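Local coordinates for exoenzyme S (Pseudomonas aeruginosa, PDB 6GN8), which probably acts as a secreted toxin that stimulates GTP hydrolysis by GTPases and transfers ADP-ribose to host proteins, the piece present here being the ADP-ribosyltransferase domain, at residues 54-59 and 96-101; 62-67 and 163-168; 68-73 and 83-88; 87-92 and 130-135. The protein carries 2 engineered substitutions. All blocks are in the same frame, centred on the assembly; numbering follows the deposited sequence. Where two conformers were deposited one is given.

Contact 1 of 4, residues 54-59 and 96-101; sequences DAEVMA and FEKSGQ
A salt bridge between Lys98 and Glu56 is what joins these two helix ends: NZ of Lys98 stands 3.1 Å from OE2 of Glu56, and as a hydrogen bond it is weak. The ammonium leans to one oxygen, since OE1 of Glu56 lies 3.6 Å from the same NZ. Lys98 reaches across with every torsion beyond CG near 180°, and this rod meets the glutamate side chain at about a right angle. Its methylenes also lie against the carboxylate, with CD of Lys98 3.3 Å from OE1 of Glu56. Asp25 gives the ammonium a second salt bridge, so two carboxylates share one lysine. Glu56 OE1 in turn accepts the backbone N-H of Ser53, just before helix 54-77 begins, a hydrogen bond that helps to hold the carboxylate that Lys98 meets. Little else touches, and the interface buries only 87 Å². Helix 83-99 stops here, Gly100 leaving it with positive phi. Glu56 packs on Ala94 and Ala95 of that helix, helix 24-36 lies against Ala55 and Met58, and strand 159-160 meets Phe96 and Ser99.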
loop_
_atom_site.group_PDB
_atom_site.type_symbol
_atom_site.label_atom_id
_atom_site.label_comp_id
_atom_site.label_asym_id
_atom_site.label_seq_id
_atom_site.Cartn_x
_atom_site.Cartn_y
_atom_site.Cartn_z
ATOM N N ASP C 54 -1.084 -37.935 -30.104
ATOM C CA ASP C 54 -0.968 -37.775 -31.561
ATOM C C ASP C 54 -2.032 -36.823 -32.094
ATOM O O ASP C 54 -1.717 -35.960 -32.888
ATOM C CB ASP C 54 -1.102 -39.132 -32.281
ATOM C CG ASP C 54 0.026 -40.136 -32.100
ATOM O OD1 ASP C 54 1.123 -39.729 -31.653
ATOM O OD2 ASP C 54 -0.183 -41.335 -32.436
ATOM N N ALA C 55 -3.276 -36.959 -31.606
ATOM C CA ALA C 55 -4.433 -36.139 -31.958
ATOM C C ALA C 55 -4.191 -34.669 -31.690
ATOM O O ALA C 55 -4.529 -33.833 -32.531
ATOM C CB ALA C 55 -5.653 -36.600 -31.182
ATOM N N GLU C 56 -3.575 -34.357 -30.533
ATOM C CA GLU C 56 -3.274 -32.995 -30.085
ATOM C C GLU C 56 -2.151 -32.372 -30.907
ATOM O O GLU C 56 -2.269 -31.222 -31.319
ATOM C CB GLU C 56 -2.919 -33.005 -28.587
ATOM C CG GLU C 56 -4.129 -33.272 -27.721
ATOM C CD GLU C 56 -3.889 -33.958 -26.394
ATOM O OE1 GLU C 56 -2.786 -33.818 -25.816
ATOM O OE2 GLU C 56 -4.822 -34.652 -25.936
ATOM N N VAL C 57 -1.064 -33.129 -31.138
ATOM C CA VAL C 57 0.107 -32.698 -31.915
ATOM C C VAL C 57 -0.343 -32.400 -33.363
ATOM O O VAL C 57 0.010 -31.352 -33.884
ATOM C CB VAL C 57 1.264 -33.738 -31.818
ATOM C CG1 VAL C 57 2.408 -33.415 -32.780
ATOM C CG2 VAL C 57 1.790 -33.831 -30.387
ATOM N N MET C 58 -1.166 -33.270 -33.976
ATOM C CA MET C 58 -1.687 -33.017 -35.330
ATOM C C MET C 58 -2.644 -31.805 -35.343
ATOM O O MET C 58 -2.538 -30.975 -36.244
ATOM C CB MET C 58 -2.418 -34.250 -35.900
ATOM C CG MET C 58 -1.529 -35.478 -36.121
ATOM S SD MET C 58 -2.442 -36.783 -36.995
ATOM C CE MET C 58 -3.640 -37.256 -35.760
ATOM N N ALA C 59 -3.560 -31.690 -34.353
ATOM C CA ALA C 59 -4.494 -30.555 -34.297
ATOM C C ALA C 59 -3.762 -29.197 -34.133
ATOM O O ALA C 59 -4.107 -28.223 -34.824
ATOM C CB ALA C 59 -5.501 -30.743 -33.179
ATOM N N PHE C 96 -4.895 -28.252 -24.217
ATOM C CA PHE C 96 -4.863 -27.233 -23.160
ATOM C C PHE C 96 -5.262 -27.855 -21.808
ATOM O O PHE C 96 -4.741 -27.456 -20.763
ATOM C CB PHE C 96 -5.751 -26.022 -23.514
ATOM C CG PHE C 96 -5.129 -25.075 -24.520
ATOM C CD1 PHE C 96 -4.167 -24.146 -24.128
ATOM C CD2 PHE C 96 -5.525 -25.092 -25.856
ATOM C CE1 PHE C 96 -3.565 -23.296 -25.066
ATOM C CE2 PHE C 96 -4.929 -24.239 -26.794
ATOM C CZ PHE C 96 -3.952 -23.343 -26.388
ATOM N N GLU C 97 -6.151 -28.861 -21.833
ATOM C CA GLU C 97 -6.595 -29.555 -20.622
ATOM C C GLU C 97 -5.431 -30.246 -19.939
ATOM O O GLU C 97 -5.270 -30.107 -18.735
ATOM C CB GLU C 97 -7.686 -30.567 -20.954
ATOM C CG GLU C 97 -9.051 -29.944 -21.137
ATOM C CD GLU C 97 -10.172 -30.938 -20.925
ATOM O OE1 GLU C 97 -10.560 -31.619 -21.903
ATOM O OE2 GLU C 97 -10.650 -31.048 -19.774
ATOM N N LYS C 98 -4.588 -30.935 -20.724
ATOM C CA LYS C 98 -3.407 -31.672 -20.266
ATOM C C LYS C 98 -2.247 -30.756 -19.844
ATOM O O LYS C 98 -1.455 -31.134 -18.981
ATOM C CB LYS C 98 -2.908 -32.619 -21.381
ATOM C CG LYS C 98 -3.863 -33.763 -21.691
ATOM C CD LYS C 98 -3.283 -34.738 -22.703
ATOM C CE LYS C 98 -4.265 -35.837 -23.002
ATOM N NZ LYS C 98 -3.741 -36.793 -24.010
ATOM N N SER C 99 -2.138 -29.576 -20.462
ATOM C CA SER C 99 -1.022 -28.656 -20.281
ATOM C C SER C 99 -0.994 -27.929 -18.961
ATOM O O SER C 99 0.052 -27.948 -18.317
ATOM C CB SER C 99 -0.970 -27.643 -21.417
ATOM O OG SER C 99 -0.585 -28.326 -22.598
ATOM N N GLY C 100 -2.076 -27.245 -18.597
ATOM C CA GLY C 100 -2.109 -26.437 -17.380
ATOM C C GLY C 100 -1.147 -25.250 -17.405
ATOM O O GLY C 100 -0.710 -24.813 -18.481
ATOM N N GLN C 101 -0.786 -24.734 -16.205
ATOM C CA GLN C 101 0.111 -23.583 -16.026
ATOM C C GLN C 101 1.609 -23.980 -15.985
ATOM O O GLN C 101 1.988 -24.904 -15.264
ATOM C CB GLN C 101 -0.251 -22.810 -14.740
ATOM C CG GLN C 101 -1.610 -22.087 -14.790
ATOM C CD GLN C 101 -1.628 -20.716 -14.124
ATOM O OE1 GLN C 101 -0.731 -20.333 -13.358
ATOM N NE2 GLN C 101 -2.662 -19.933 -14.401
#

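Contact 2 of 4, residues 62-67 and 163-168; sequences LYTGIH and GISNYK
Ser165 presses its CB against Thr64, 3.7 Å from the methyl CG2 of the threonine, in a contact made of carbon atoms. Its hydroxyl swings on to the next residue: with OG opposite the backbone N (chi1 180°), OG of Ser165 sits 3.5 Å from CA of Gly65. That oxygen is also 3.4 Å from N of Gly65, but the angle is too poor for a hydrogen bond. The two backbones come close at this point, the CA atoms of Gly65 and Ser165 being 5.9 Å apart. Further along, CE2 of Tyr167 approaches O of Gly65 at 3.9 Å, the ring lying obliquely to it. The same carbonyl accepts a hydrogen bond from a bound methylpentanediol, probably a crystallisation additive. Segment 163-168 lies between strands 159-160 and 172-175, consistent with the ADP-ribosylating turn-turn loop of this toxin family. Behind the first shell, Thr64 OG1 bonds back to O of Leu60 one turn earlier, which keeps the methyl turned to the loop. A wider pi-type turn spans 63-67; there Leu62 O takes N-H groups from Ile66 and His67 and also His67 ND1, 3.1 Å away and above the carbonyl plane.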
loop_
_atom_site.group_PDB
_atom_site.type_symbol
_atom_site.label_atom_id
_atom_site.label_comp_id
_atom_site.label_asym_id
_atom_site.label_seq_id
_atom_site.Cartn_x
_atom_site.Cartn_y
_atom_site.Cartn_z
ATOM N N LEU C 62 -1.940 -28.491 -37.561
ATOM C CA LEU C 62 -2.906 -28.100 -38.588
ATOM C C LEU C 62 -3.314 -26.645 -38.374
ATOM O O LEU C 62 -3.316 -25.856 -39.326
ATOM C CB LEU C 62 -4.132 -29.033 -38.548
ATOM C CG LEU C 62 -3.955 -30.425 -39.167
ATOM C CD1 LEU C 62 -4.984 -31.362 -38.641
ATOM C CD2 LEU C 62 -3.992 -30.373 -40.716
ATOM N N TYR C 63 -3.595 -26.277 -37.115
ATOM C CA TYR C 63 -3.934 -24.900 -36.751
ATOM C C TYR C 63 -2.755 -23.977 -37.035
ATOM O O TYR C 63 -2.921 -23.018 -37.774
ATOM C CB TYR C 63 -4.350 -24.809 -35.249
ATOM C CG TYR C 63 -4.491 -23.396 -34.707
ATOM C CD1 TYR C 63 -3.390 -22.705 -34.215
ATOM C CD2 TYR C 63 -5.738 -22.772 -34.643
ATOM C CE1 TYR C 63 -3.505 -21.401 -33.755
ATOM C CE2 TYR C 63 -5.870 -21.475 -34.160
ATOM C CZ TYR C 63 -4.748 -20.791 -33.714
ATOM O OH TYR C 63 -4.838 -19.494 -33.264
ATOM N N THR C 64 -1.579 -24.246 -36.440
ATOM C CA THR C 64 -0.424 -23.348 -36.532
ATOM C C THR C 64 -0.007 -23.128 -37.969
ATOM O O THR C 64 0.192 -21.973 -38.358
ATOM C CB THR C 64 0.737 -23.830 -35.651
ATOM O OG1 THR C 64 0.227 -24.041 -34.330
ATOM C CG2 THR C 64 1.877 -22.824 -35.584
ATOM N N GLY C 65 0.081 -24.207 -38.744
ATOM C CA GLY C 65 0.498 -24.141 -40.134
ATOM C C GLY C 65 -0.409 -23.356 -41.062
ATOM O O GLY C 65 0.097 -22.580 -41.887
ATOM N N ILE C 66 -1.759 -23.554 -40.980
ATOM C CA ILE C 66 -2.636 -22.832 -41.909
ATOM C C ILE C 66 -4.094 -22.644 -41.446
ATOM O O ILE C 66 -4.721 -21.654 -41.829
ATOM C CB ILE C 66 -2.607 -23.554 -43.301
ATOM C CG1 ILE C 66 -3.108 -22.621 -44.430
ATOM C CG2 ILE C 66 -3.321 -24.915 -43.300
ATOM C CD1 ILE C 66 -2.577 -22.930 -45.803
ATOM N N HIS C 67 -4.643 -23.595 -40.693
ATOM C CA HIS C 67 -6.069 -23.583 -40.348
ATOM C C HIS C 67 -6.465 -22.560 -39.313
ATOM O O HIS C 67 -7.651 -22.412 -39.078
ATOM C CB HIS C 67 -6.525 -24.963 -39.893
ATOM C CG HIS C 67 -6.615 -25.953 -41.006
ATOM N ND1 HIS C 67 -5.517 -26.687 -41.403
ATOM C CD2 HIS C 67 -7.681 -26.317 -41.753
ATOM C CE1 HIS C 67 -5.935 -27.467 -42.386
ATOM N NE2 HIS C 67 -7.231 -27.277 -42.635
ATOM N N GLY C 163 8.027 -26.671 -31.963
ATOM C CA GLY C 163 8.545 -27.971 -32.393
ATOM C C GLY C 163 7.600 -28.699 -33.330
ATOM O O GLY C 163 7.990 -29.693 -33.955
ATOM N N ILE C 164 6.349 -28.215 -33.459
ATOM C CA ILE C 164 5.338 -28.817 -34.350
ATOM C C ILE C 164 5.276 -28.009 -35.684
ATOM O O ILE C 164 5.388 -28.581 -36.768
ATOM C CB ILE C 164 3.948 -28.885 -33.628
ATOM C CG1 ILE C 164 4.057 -29.539 -32.209
ATOM C CG2 ILE C 164 2.926 -29.632 -34.480
ATOM C CD1 ILE C 164 2.883 -29.251 -31.179
ATOM N N SER C 165 5.085 -26.679 -35.599
ATOM C CA SER C 165 5.004 -25.810 -36.783
ATOM C C SER C 165 5.710 -24.495 -36.429
ATOM O O SER C 165 5.500 -23.951 -35.326
ATOM C CB SER C 165 3.548 -25.627 -37.220
ATOM O OG SER C 165 3.405 -24.789 -38.353
ATOM N N ASN C 166 6.669 -24.075 -37.310
ATOM C CA ASN C 166 7.565 -22.942 -37.066
ATOM C C ASN C 166 7.932 -22.166 -38.329
ATOM O O ASN C 166 9.092 -21.775 -38.495
ATOM C CB ASN C 166 8.838 -23.447 -36.371
ATOM C CG ASN C 166 9.628 -22.413 -35.587
ATOM O OD1 ASN C 166 9.090 -21.449 -35.034
ATOM N ND2 ASN C 166 10.939 -22.598 -35.534
ATOM N N TYR C 167 6.941 -21.877 -39.201
ATOM C CA TYR C 167 7.195 -21.016 -40.367
ATOM C C TYR C 167 7.714 -19.696 -39.855
ATOM O O TYR C 167 7.180 -19.197 -38.852
ATOM C CB TYR C 167 5.919 -20.757 -41.195
ATOM C CG TYR C 167 5.471 -21.882 -42.094
ATOM C CD1 TYR C 167 6.219 -22.246 -43.210
ATOM C CD2 TYR C 167 4.246 -22.518 -41.889
ATOM C CE1 TYR C 167 5.783 -23.238 -44.075
ATOM C CE2 TYR C 167 3.799 -23.512 -42.753
ATOM C CZ TYR C 167 4.578 -23.875 -43.840
ATOM O OH TYR C 167 4.165 -24.859 -44.699
ATOM N N LYS C 168 8.761 -19.142 -40.531
ATOM C CA LYS C 168 9.407 -17.852 -40.252
ATOM C C LYS C 168 10.042 -17.827 -38.856
ATOM O O LYS C 168 10.330 -16.748 -38.308
ATOM C CB LYS C 168 8.401 -16.702 -40.450
ATOM C CG LYS C 168 8.124 -16.459 -41.927
ATOM C CD LYS C 168 6.875 -15.641 -42.182
ATOM C CE LYS C 168 6.715 -15.407 -43.665
ATOM N NZ LYS C 168 5.325 -15.022 -44.029
#

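Contact 3 of 4, residues 68-73 and 83-88; sequences YADLNR and AGQKLI
The carboxamide of Gln85 and the carboxylate of Asp70 lie almost in one plane and meet at their edges. NE2 of Gln85 donates to OD1 of Asp70 over 3.0 Å, with an N-H...O angle of 170°. The donor uses the anti lone pair of OD1, the one turned away from OD2, and this straight bond lies in the plane of the amide. This is orthogonal packing of two consecutive helices, 54-77 and 83-99, joined by a short loop; the axes of the local segments cross at -91° and approach to 10.4 Å. Asp70 turns its carboxylate to the partner by putting CG between the backbone N and the carbonyl carbon (chi1 69°). Beside the polar pair Leu71 slides past Gln85 in the opposite direction. Its two methyls divide the work: CD1 of Leu71 rests 3.9 Å from CB of Gln85, while CD2 of Leu71 meets CG2 of Ile88 at 4.2 Å. The first helix is kinked here, the N atoms of Ala69 and Asp70 lacking bonds to the turn before. Ile88 also touches Phe36 of helix 24-36. The Gln85 amide is fixed by its two ends together: while NE2 holds Asp70, OE1 accepts the backbone N-H of Asp82, just before helix 83-99 starts.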
loop_
_atom_site.group_PDB
_atom_site.type_symbol
_atom_site.label_atom_id
_atom_site.label_comp_id
_atom_site.label_asym_id
_atom_site.label_seq_id
_atom_site.Cartn_x
_atom_site.Cartn_y
_atom_site.Cartn_z
ATOM N N TYR C 68 -5.510 -21.821 -38.735
ATOM C CA TYR C 68 -5.812 -20.805 -37.733
ATOM C C TYR C 68 -6.754 -19.761 -38.319
ATOM O O TYR C 68 -7.705 -19.361 -37.655
ATOM C CB TYR C 68 -4.519 -20.142 -37.168
ATOM C CG TYR C 68 -3.658 -19.446 -38.207
ATOM C CD1 TYR C 68 -2.655 -20.134 -38.887
ATOM C CD2 TYR C 68 -3.856 -18.099 -38.524
ATOM C CE1 TYR C 68 -1.884 -19.507 -39.875
ATOM C CE2 TYR C 68 -3.066 -17.452 -39.481
ATOM C CZ TYR C 68 -2.100 -18.169 -40.170
ATOM O OH TYR C 68 -1.332 -17.549 -41.123
ATOM N N ALA C 69 -6.503 -19.342 -39.577
ATOM C CA ALA C 69 -7.269 -18.300 -40.231
ATOM C C ALA C 69 -8.739 -18.702 -40.363
ATOM O O ALA C 69 -9.592 -18.008 -39.815
ATOM C CB ALA C 69 -6.663 -17.957 -41.586
ATOM N N ASP C 70 -9.031 -19.844 -40.990
ATOM C CA ASP C 70 -10.422 -20.253 -41.149
ATOM C C ASP C 70 -11.102 -20.592 -39.788
ATOM O O ASP C 70 -12.237 -20.142 -39.569
ATOM C CB ASP C 70 -10.560 -21.413 -42.161
ATOM C CG ASP C 70 -9.990 -22.754 -41.720
ATOM O OD1 ASP C 70 -10.717 -23.519 -41.034
ATOM O OD2 ASP C 70 -8.835 -23.056 -42.088
ATOM N N LEU C 71 -10.404 -21.331 -38.877
ATOM C CA LEU C 71 -10.984 -21.728 -37.580
ATOM C C LEU C 71 -11.371 -20.515 -36.700
ATOM O O LEU C 71 -12.530 -20.424 -36.272
ATOM C CB LEU C 71 -10.071 -22.699 -36.795
ATOM C CG LEU C 71 -10.555 -23.103 -35.396
ATOM C CD1 LEU C 71 -11.893 -23.843 -35.436
ATOM C CD2 LEU C 71 -9.556 -23.957 -34.720
ATOM N N ASN C 72 -10.416 -19.614 -36.441
ATOM C CA ASN C 72 -10.588 -18.402 -35.612
ATOM C C ASN C 72 -11.660 -17.455 -36.173
ATOM O O ASN C 72 -12.376 -16.832 -35.389
ATOM C CB ASN C 72 -9.256 -17.673 -35.438
ATOM C CG ASN C 72 -8.341 -18.349 -34.433
ATOM O OD1 ASN C 72 -8.748 -19.165 -33.587
ATOM N ND2 ASN C 72 -7.083 -18.013 -34.485
ATOM N N ARG C 73 -11.778 -17.371 -37.524
ATOM C CA ARG C 73 -12.794 -16.568 -38.209
ATOM C C ARG C 73 -14.178 -17.119 -37.852
ATOM O O ARG C 73 -15.093 -16.350 -37.580
ATOM C CB ARG C 73 -12.543 -16.616 -39.733
ATOM C CG ARG C 73 -13.542 -15.880 -40.632
ATOM C CD ARG C 73 -13.077 -15.876 -42.086
ATOM N NE ARG C 73 -13.268 -17.167 -42.760
ATOM C CZ ARG C 73 -12.304 -17.871 -43.358
ATOM N NH1 ARG C 73 -12.588 -19.017 -43.960
ATOM N NH2 ARG C 73 -11.051 -17.428 -43.361
ATOM N N ALA C 83 -16.879 -30.176 -40.002
ATOM C CA ALA C 83 -16.315 -31.399 -39.408
ATOM C C ALA C 83 -14.808 -31.268 -39.085
ATOM O O ALA C 83 -14.386 -31.588 -37.964
ATOM C CB ALA C 83 -16.554 -32.587 -40.334
ATOM N N GLY C 84 -14.041 -30.777 -40.063
ATOM C CA GLY C 84 -12.609 -30.532 -39.954
ATOM C C GLY C 84 -12.247 -29.549 -38.854
ATOM O O GLY C 84 -11.376 -29.841 -38.024
ATOM N N GLN C 85 -12.937 -28.391 -38.825
ATOM C CA GLN C 85 -12.774 -27.345 -37.801
ATOM C C GLN C 85 -13.108 -27.900 -36.406
ATOM O O GLN C 85 -12.328 -27.688 -35.478
ATOM C CB GLN C 85 -13.647 -26.124 -38.127
ATOM C CG GLN C 85 -13.209 -25.372 -39.389
ATOM C CD GLN C 85 -14.177 -24.288 -39.808
ATOM O OE1 GLN C 85 -15.396 -24.346 -39.579
ATOM N NE2 GLN C 85 -13.656 -23.274 -40.457
ATOM N N LYS C 86 -14.207 -28.706 -36.298
ATOM C CA LYS C 86 -14.676 -29.357 -35.066
ATOM C C LYS C 86 -13.600 -30.250 -34.472
ATOM O O LYS C 86 -13.284 -30.118 -33.279
ATOM C CB LYS C 86 -15.954 -30.165 -35.318
ATOM C CG LYS C 86 -17.224 -29.323 -35.250
ATOM C CD LYS C 86 -18.516 -30.151 -35.297
ATOM C CE LYS C 86 -18.957 -30.519 -36.703
ATOM N NZ LYS C 86 -20.204 -31.334 -36.715
ATOM N N LEU C 87 -12.993 -31.104 -35.318
ATOM C CA LEU C 87 -11.917 -32.035 -34.939
ATOM C C LEU C 87 -10.640 -31.299 -34.457
ATOM O O LEU C 87 -10.070 -31.702 -33.439
ATOM C CB LEU C 87 -11.573 -32.989 -36.102
ATOM C CG LEU C 87 -12.638 -33.999 -36.532
ATOM C CD1 LEU C 87 -12.305 -34.601 -37.884
ATOM C CD2 LEU C 87 -12.808 -35.093 -35.515
ATOM N N ILE C 88 -10.211 -30.213 -35.174
ATOM C CA ILE C 88 -9.035 -29.405 -34.820
ATOM C C ILE C 88 -9.286 -28.722 -33.469
ATOM O O ILE C 88 -8.414 -28.748 -32.598
ATOM C CB ILE C 88 -8.613 -28.373 -35.919
ATOM C CG1 ILE C 88 -8.195 -29.059 -37.213
ATOM C CG2 ILE C 88 -7.443 -27.518 -35.428
ATOM C CD1 ILE C 88 -8.035 -28.106 -38.461
#

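Contact 4 of 4, residues 87-92 and 130-135; sequences LIDQGM and DGYLST
Asp89 and Tyr132 meet because each leans out from its backbone: CG of Asp89 lies opposite the backbone N (chi1 -178°), and CG of Tyr132 opposite the carbonyl carbon. The phenol OH donates a hydrogen bond to the carboxylate, OH of Tyr132 lying 2.7 Å from OD1 of Asp89. It arrives from above the carboxylate plane, whereas OD1 sits at the ring edge, close to the plane of the tyrosine. The two planes stand 71° apart. Lys177 NZ reaches both partners, as a salt bridge to Asp89 OD1 and a hydrogen bond with Tyr132 OH, and its charge would be expected to favour the ionised aspartate. Over one ring face lies Met92 in a Met-aromatic contact: SD is 4.2 Å from the ring centroid of Tyr132, almost on the normal. A bend at chi3 (-69°) folds the methyl back, so that CE of Met92 makes a CH-pi contact 3.9 Å from the same centroid. The buried ring thus reaches on to helix 83-99 from the residue just before strand 133-136, which carries the Ser-Thr-Ser motif of this transferase family. That strand pairs with 172-175, and helix 54-77 closes in through Tyr63 and Leu71 against Met92 and Leu75 against Tyr132.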
loop_
_atom_site.group_PDB
_atom_site.type_symbol
_atom_site.label_atom_id
_atom_site.label_comp_id
_atom_site.label_asym_id
_atom_site.label_seq_id
_atom_site.Cartn_x
_atom_site.Cartn_y
_atom_site.Cartn_z
ATOM N N LEU C 87 -12.993 -31.104 -35.318
ATOM C CA LEU C 87 -11.917 -32.035 -34.939
ATOM C C LEU C 87 -10.640 -31.299 -34.457
ATOM O O LEU C 87 -10.070 -31.702 -33.439
ATOM C CB LEU C 87 -11.573 -32.989 -36.102
ATOM C CG LEU C 87 -12.638 -33.999 -36.532
ATOM C CD1 LEU C 87 -12.305 -34.601 -37.884
ATOM C CD2 LEU C 87 -12.808 -35.093 -35.515
ATOM N N ILE C 88 -10.211 -30.213 -35.174
ATOM C CA ILE C 88 -9.035 -29.405 -34.820
ATOM C C ILE C 88 -9.286 -28.722 -33.469
ATOM O O ILE C 88 -8.414 -28.748 -32.598
ATOM C CB ILE C 88 -8.613 -28.373 -35.919
ATOM C CG1 ILE C 88 -8.195 -29.059 -37.213
ATOM C CG2 ILE C 88 -7.443 -27.518 -35.428
ATOM C CD1 ILE C 88 -8.035 -28.106 -38.461
ATOM N N ASP C 89 -10.487 -28.158 -33.289
ATOM C CA ASP C 89 -10.904 -27.478 -32.058
ATOM C C ASP C 89 -10.956 -28.451 -30.864
ATOM O O ASP C 89 -10.568 -28.055 -29.783
ATOM C CB ASP C 89 -12.272 -26.796 -32.271
ATOM C CG ASP C 89 -12.814 -26.020 -31.087
ATOM O OD1 ASP C 89 -12.096 -25.139 -30.579
ATOM O OD2 ASP C 89 -13.968 -26.276 -30.689
ATOM N N GLN C 90 -11.404 -29.705 -31.037
ATOM C CA GLN C 90 -11.411 -30.618 -29.876
ATOM C C GLN C 90 -9.992 -31.137 -29.555
ATOM O O GLN C 90 -9.687 -31.302 -28.374
ATOM C CB GLN C 90 -12.440 -31.766 -29.951
ATOM C CG GLN C 90 -12.583 -32.485 -31.267
ATOM C CD GLN C 90 -13.886 -33.270 -31.357
ATOM O OE1 GLN C 90 -13.902 -34.488 -31.586
ATOM N NE2 GLN C 90 -15.013 -32.591 -31.197
ATOM N N GLY C 91 -9.128 -31.271 -30.568
ATOM C CA GLY C 91 -7.731 -31.654 -30.379
ATOM C C GLY C 91 -6.933 -30.586 -29.648
ATOM O O GLY C 91 -6.064 -30.895 -28.834
ATOM N N MET C 92 -7.242 -29.314 -29.918
ATOM C CA MET C 92 -6.590 -28.190 -29.262
ATOM C C MET C 92 -7.103 -28.030 -27.851
ATOM O O MET C 92 -6.275 -27.854 -26.967
ATOM C CB MET C 92 -6.738 -26.893 -30.046
ATOM C CG MET C 92 -5.896 -26.888 -31.318
ATOM S SD MET C 92 -5.966 -25.304 -32.179
ATOM C CE MET C 92 -7.497 -25.335 -32.677
ATOM N N ASP C 130 -12.642 -14.761 -28.830
ATOM C CA ASP C 130 -13.427 -15.988 -29.021
ATOM C C ASP C 130 -12.608 -17.057 -29.746
ATOM O O ASP C 130 -12.844 -18.257 -29.549
ATOM C CB ASP C 130 -14.742 -15.712 -29.756
ATOM C CG ASP C 130 -15.844 -15.138 -28.885
ATOM O OD1 ASP C 130 -15.648 -15.052 -27.638
ATOM O OD2 ASP C 130 -16.909 -14.788 -29.438
ATOM N N GLY C 131 -11.654 -16.616 -30.565
ATOM C CA GLY C 131 -10.739 -17.515 -31.251
ATOM C C GLY C 131 -9.551 -17.845 -30.372
ATOM O O GLY C 131 -9.413 -17.298 -29.274
ATOM N N TYR C 132 -8.680 -18.745 -30.838
ATOM C CA TYR C 132 -7.429 -19.045 -30.130
ATOM C C TYR C 132 -6.506 -17.830 -30.296
ATOM O O TYR C 132 -6.649 -17.087 -31.279
ATOM C CB TYR C 132 -6.785 -20.331 -30.676
ATOM C CG TYR C 132 -7.566 -21.569 -30.303
ATOM C CD1 TYR C 132 -8.601 -22.037 -31.111
ATOM C CD2 TYR C 132 -7.274 -22.277 -29.139
ATOM C CE1 TYR C 132 -9.367 -23.140 -30.736
ATOM C CE2 TYR C 132 -8.028 -23.390 -28.761
ATOM C CZ TYR C 132 -9.061 -23.825 -29.573
ATOM O OH TYR C 132 -9.773 -24.936 -29.228
ATOM N N LEU C 133 -5.617 -17.588 -29.319
ATOM C CA LEU C 133 -4.702 -16.443 -29.346
ATOM C C LEU C 133 -3.242 -16.882 -29.603
ATOM O O LEU C 133 -2.529 -17.374 -28.711
ATOM C CB LEU C 133 -4.795 -15.624 -28.049
ATOM C CG LEU C 133 -4.248 -14.193 -28.123
ATOM C CD1 LEU C 133 -5.275 -13.250 -28.735
ATOM C CD2 LEU C 133 -3.868 -13.680 -26.758
ATOM N N SER C 134 -2.820 -16.684 -30.843
ATOM C CA SER C 134 -1.472 -16.954 -31.306
ATOM C C SER C 134 -0.580 -15.767 -30.940
ATOM O O SER C 134 -0.895 -14.591 -31.195
ATOM C CB SER C 134 -1.460 -17.205 -32.816
ATOM O OG SER C 134 -2.433 -18.179 -33.184
ATOM N N THR C 135 0.505 -16.084 -30.280
ATOM C CA THR C 135 1.512 -15.107 -29.914
ATOM C C THR C 135 2.834 -15.736 -30.349
ATOM O O THR C 135 2.875 -16.933 -30.665
ATOM C CB THR C 135 1.424 -14.725 -28.424
ATOM O OG1 THR C 135 1.840 -15.820 -27.637
ATOM C CG2 THR C 135 0.034 -14.276 -27.977
#

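Overall arrangement
Helix 54-77 runs through contacts 1, 2 and 3, and helix 83-99 through 1, 3 and 4, so the two helices meet at both ends of their packing, with the centres of contacts 1 and 3 about 16 Å apart. Contacts 3 and 4 have centres about 8 Å apart and share Leu87 and Ile88; Asn72 OD1 lies 2.8 Å from N of Tyr132, a probable hydrogen bond. Tyr63 ties contact 2 to both, its OH 3.0 Å from ND2 of Asn72 and 2.7 Å from OG of Ser134. Ser134 belongs to the family's Ser-Thr-Ser motif, and its carbonyl binds Arg110, which places contact 4 beside the probable NAD site.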